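Local coordinates for transcription regulator AmtR (PDB 5E57), which probably binds cis-regulatory DNA through a helix-turn-helix motif as a TetR-family transcription factor linked to nitrogen regulation, at residues P171-P174 / W175-G178; G189-A192 / E193-A196. All blocks are in the same frame, centred on the assembly; numbering follows the deposited sequence.

Contact 1. Residues P171-P174 / W175-G178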
loop_
_atom_site.group_PDB
_atom_site.type_symbol
_atom_site.label_atom_id
_atom_site.label_comp_id
_atom_site.label_asym_id
_atom_site.label_seq_id
_atom_site.Cartn_x
_atom_site.Cartn_y
_atom_site.Cartn_z
ATOM N N PRO A 171 -14.298 -10.757 -5.555
ATOM C CA PRO A 171 -15.200 -9.991 -4.725
ATOM C C PRO A 171 -15.099 -10.362 -3.297
ATOM O O PRO A 171 -15.686 -9.683 -2.477
ATOM C CB PRO A 171 -16.624 -10.296 -5.299
ATOM C CG PRO A 171 -16.409 -11.086 -6.554
ATOM C CD PRO A 171 -15.002 -11.646 -6.505
ATOM N N GLU A 172 -14.352 -11.394 -2.935
ATOM C CA GLU A 172 -14.211 -11.714 -1.524
ATOM C C GLU A 172 -13.118 -10.839 -0.908
ATOM O O GLU A 172 -12.907 -10.812 0.312
ATOM C CB GLU A 172 -13.953 -13.209 -1.244
ATOM C CG GLU A 172 -13.387 -14.037 -2.386
ATOM C CD GLU A 172 -14.389 -14.314 -3.541
ATOM O OE1 GLU A 172 -15.640 -14.391 -3.334
ATOM O OE2 GLU A 172 -13.891 -14.472 -4.666
ATOM N N GLN A 173 -12.427 -10.064 -1.723
ATOM C CA GLN A 173 -11.224 -9.447 -1.177
ATOM C C GLN A 173 -11.472 -8.552 0.057
ATOM O O GLN A 173 -10.681 -8.558 1.013
ATOM C CB GLN A 173 -10.539 -8.629 -2.252
ATOM C CG GLN A 173 -9.249 -7.959 -1.785
ATOM C CD GLN A 173 -8.153 -8.932 -1.582
ATOM O OE1 GLN A 173 -8.374 -10.151 -1.610
ATOM N NE2 GLN A 173 -6.924 -8.416 -1.398
ATOM N N PRO A 174 -12.519 -7.736 0.020
ATOM C CA PRO A 174 -12.771 -6.968 1.249
ATOM C C PRO A 174 -12.893 -7.817 2.506
ATOM O O PRO A 174 -12.436 -7.397 3.559
ATOM C CB PRO A 174 -14.093 -6.282 0.962
ATOM C CG PRO A 174 -14.151 -6.132 -0.527
ATOM C CD PRO A 174 -13.414 -7.340 -1.076
ATOM N N TRP A 175 -13.513 -9.002 2.399
ATOM C CA TRP A 175 -13.753 -9.857 3.533
ATOM C C TRP A 175 -12.509 -10.463 4.025
ATOM O O TRP A 175 -12.364 -10.704 5.226
ATOM C CB TRP A 175 -14.853 -10.919 3.247
ATOM C CG TRP A 175 -16.161 -10.276 2.825
ATOM C CD1 TRP A 175 -16.525 -9.910 1.534
ATOM C CD2 TRP A 175 -17.224 -9.832 3.669
ATOM N NE1 TRP A 175 -17.787 -9.306 1.546
ATOM C CE2 TRP A 175 -18.241 -9.280 2.835
ATOM C CE3 TRP A 175 -17.471 -9.927 5.033
ATOM C CZ2 TRP A 175 -19.445 -8.746 3.365
ATOM C CZ3 TRP A 175 -18.657 -9.405 5.540
ATOM C CH2 TRP A 175 -19.615 -8.825 4.724
ATOM N N VAL A 176 -11.586 -10.714 3.102
ATOM C CA VAL A 176 -10.292 -11.266 3.468
ATOM C C VAL A 176 -9.517 -10.237 4.265
ATOM O O VAL A 176 -8.839 -10.554 5.247
ATOM C CB VAL A 176 -9.512 -11.656 2.195
ATOM C CG1 VAL A 176 -8.077 -12.039 2.515
ATOM C CG2 VAL A 176 -10.242 -12.780 1.441
ATOM N N ILE A 177 -9.630 -9.004 3.811
ATOM C CA ILE A 177 -9.018 -7.895 4.472
ATOM C C ILE A 177 -9.628 -7.670 5.883
ATOM O O ILE A 177 -8.912 -7.369 6.812
ATOM C CB ILE A 177 -9.210 -6.627 3.610
ATOM C CG1 ILE A 177 -8.350 -6.762 2.347
ATOM C CG2 ILE A 177 -8.878 -5.360 4.399
ATOM C CD1 ILE A 177 -6.895 -6.556 2.609
ATOM N N GLY A 178 -10.944 -7.827 5.965
ATOM C CA GLY A 178 -11.681 -7.700 7.179
ATOM C C GLY A 178 -11.195 -8.686 8.199
ATOM O O GLY A 178 -10.923 -8.301 9.313
#

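Contact 2. Residues G189-A192 / E193-A196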
loop_
_atom_site.group_PDB
_atom_site.type_symbol
_atom_site.label_atom_id
_atom_site.label_comp_id
_atom_site.label_asym_id
_atom_site.label_seq_id
_atom_site.Cartn_x
_atom_site.Cartn_y
_atom_site.Cartn_z
ATOM N N GLY A 189 -12.047 -14.140 17.977
ATOM C CA GLY A 189 -13.431 -14.518 18.129
ATOM C C GLY A 189 -13.987 -15.289 16.957
ATOM O O GLY A 189 -13.247 -15.947 16.243
ATOM N N ASP A 190 -15.286 -15.160 16.725
ATOM C CA ASP A 190 -15.985 -15.972 15.715
ATOM C C ASP A 190 -16.231 -15.220 14.412
ATOM O O ASP A 190 -17.187 -14.448 14.310
ATOM C CB ASP A 190 -17.341 -16.421 16.278
ATOM C CG ASP A 190 -18.239 -17.106 15.234
ATOM O OD1 ASP A 190 -19.379 -17.455 15.610
ATOM O OD2 ASP A 190 -17.854 -17.293 14.051
ATOM N N PHE A 191 -15.452 -15.532 13.380
ATOM C CA PHE A 191 -15.477 -14.722 12.163
ATOM C C PHE A 191 -16.658 -14.908 11.323
ATOM O O PHE A 191 -17.024 -14.020 10.588
ATOM C CB PHE A 191 -14.223 -14.930 11.332
ATOM C CG PHE A 191 -12.995 -14.359 11.978
ATOM C CD1 PHE A 191 -12.688 -13.022 11.826
ATOM C CD2 PHE A 191 -12.196 -15.143 12.773
ATOM C CE1 PHE A 191 -11.590 -12.477 12.432
ATOM C CE2 PHE A 191 -11.072 -14.606 13.378
ATOM C CZ PHE A 191 -10.759 -13.272 13.186
ATOM N N ALA A 192 -17.331 -16.038 11.429
ATOM C CA ALA A 192 -18.606 -16.178 10.714
ATOM C C ALA A 192 -19.684 -15.277 11.307
ATOM O O ALA A 192 -20.413 -14.518 10.612
ATOM C CB ALA A 192 -19.063 -17.627 10.771
ATOM N N GLU A 193 -19.819 -15.355 12.614
ATOM C CA GLU A 193 -20.747 -14.441 13.302
ATOM C C GLU A 193 -20.443 -12.949 12.958
ATOM O O GLU A 193 -21.337 -12.168 12.657
ATOM C CB GLU A 193 -20.663 -14.676 14.831
ATOM C CG GLU A 193 -21.581 -13.807 15.672
ATOM C CD GLU A 193 -21.009 -12.415 15.909
ATOM O OE1 GLU A 193 -19.784 -12.223 15.664
ATOM O OE2 GLU A 193 -21.775 -11.509 16.325
ATOM N N LEU A 194 -19.167 -12.580 13.065
ATOM C CA LEU A 194 -18.725 -11.238 12.801
ATOM C C LEU A 194 -19.104 -10.846 11.364
ATOM O O LEU A 194 -19.769 -9.805 11.116
ATOM C CB LEU A 194 -17.218 -11.166 13.070
ATOM C CG LEU A 194 -16.547 -9.804 12.879
ATOM C CD1 LEU A 194 -17.229 -8.756 13.753
ATOM C CD2 LEU A 194 -15.064 -9.828 13.216
ATOM N N ALA A 195 -18.759 -11.709 10.403
ATOM C CA ALA A 195 -19.131 -11.411 9.024
ATOM C C ALA A 195 -20.555 -11.197 8.901
ATOM O O ALA A 195 -20.980 -10.343 8.131
ATOM C CB ALA A 195 -18.720 -12.514 8.023
ATOM N N ALA A 196 -21.351 -12.019 9.577
ATOM C CA ALA A 196 -22.788 -11.937 9.333
ATOM C C ALA A 196 -23.323 -10.619 9.911
ATOM O O ALA A 196 -24.210 -10.007 9.347
ATOM C CB ALA A 196 -23.508 -13.133 9.973
#

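Contact 1. Residues P171-P174 / W175-G178
The backbone of E172, Q173 and P174 accepts hydrogen bonds from V176, I177 and G178 in i to i+4 steps, the first turns of helix 173-183. The helix packs on helices 82-98 and 151-165, probably in the ligand-binding and dimerisation part of this TetR-family fold. E172 O takes two donors: V176 N at 3.1 Å, nearly along the C=O axis, and W175 N in a weak, bent bond of 126°. I177 N reaches Q173 O at 3.0 Å and G178 N reaches P174 O at 2.9 Å. P174 has no N-H to give, which costs nothing in a first helical turn.

The W175 indole points outward from the helix. Its CG stands beside the backbone N (chi1 -57°). W175 CD1 is on the side of the preceding residues, 3.9 Å from E172 O, which lies near the ring plane. The indole also packs on I90, V204, P206 and P207. The Q173 side chain extends outward, and its amide touches the next turn loosely: Q173 NE2 is 4.3 Å from I177 CG1 and Q173 OE1 4.2 Å from V176 CB. I177 also packs on V89, S158 and V159, and on L151 of the second subunit. P174 sits against A93 and S94. V176 turns its CG2 branch over the E172 carbonyl, with V176 CG2 3.5 Å from E172 O.

Contact 2. Residues G189-A192 / E193-A196
D190 holds the start of helix 191-202 with its carboxylate and its carbonyl. D190 OD2 accepts from E193 N at 3.1 Å. The bond is straight (169°), but the donor comes from above the carboxylate plane. The same oxygen also takes a weak bond from A192 N. D190 CG is anti to the backbone N (chi1 172°), which swings the carboxylate forward to these amides. D190 O is satisfied by L194 N at 3.0 Å, in the carbonyl plane. F191 O then accepts from A195 N at 2.9 Å, with the donor above the carbonyl plane. A192 O accepts from A196 N, also at 2.9 Å.

D190 OD1 rests on the E193 side chain, 3.2 Å from E193 CB. The two acids keep their charged ends apart, with D190 OD1 5.2 Å from E193 OE1 and the carboxylate planes turned 56° against each other. F191 CD1 meets L194 CD2 at 4.2 Å. The F191 ring also makes an edge-to-face contact with F187, and L194 packs on P83 and H86. The carboxylate bonds to the second and third residues after D190 are typical of an Asp N-cap at the start of a helix.

From the N terminus, the chain passes the predicted helix-turn-helix and the long helices 82-98, 118-142 and 151-165 before reaching contact 1. Contact 1 starts helix 173-183. A short connection follows, and contact 2 starts helix 191-202. The two are in series. They neither nest nor cross, and each closes just a local turn. Their centres are about 13 Å apart, and they touch where W175 CZ3 packs 3.6 Å from A195 O. Both contacts reach helix 82-98. Contact 1 also meets helix 151-165 and the second subunit, while contact 2 meets helix 210-216, whose histidines probably belong to a C-terminal tag.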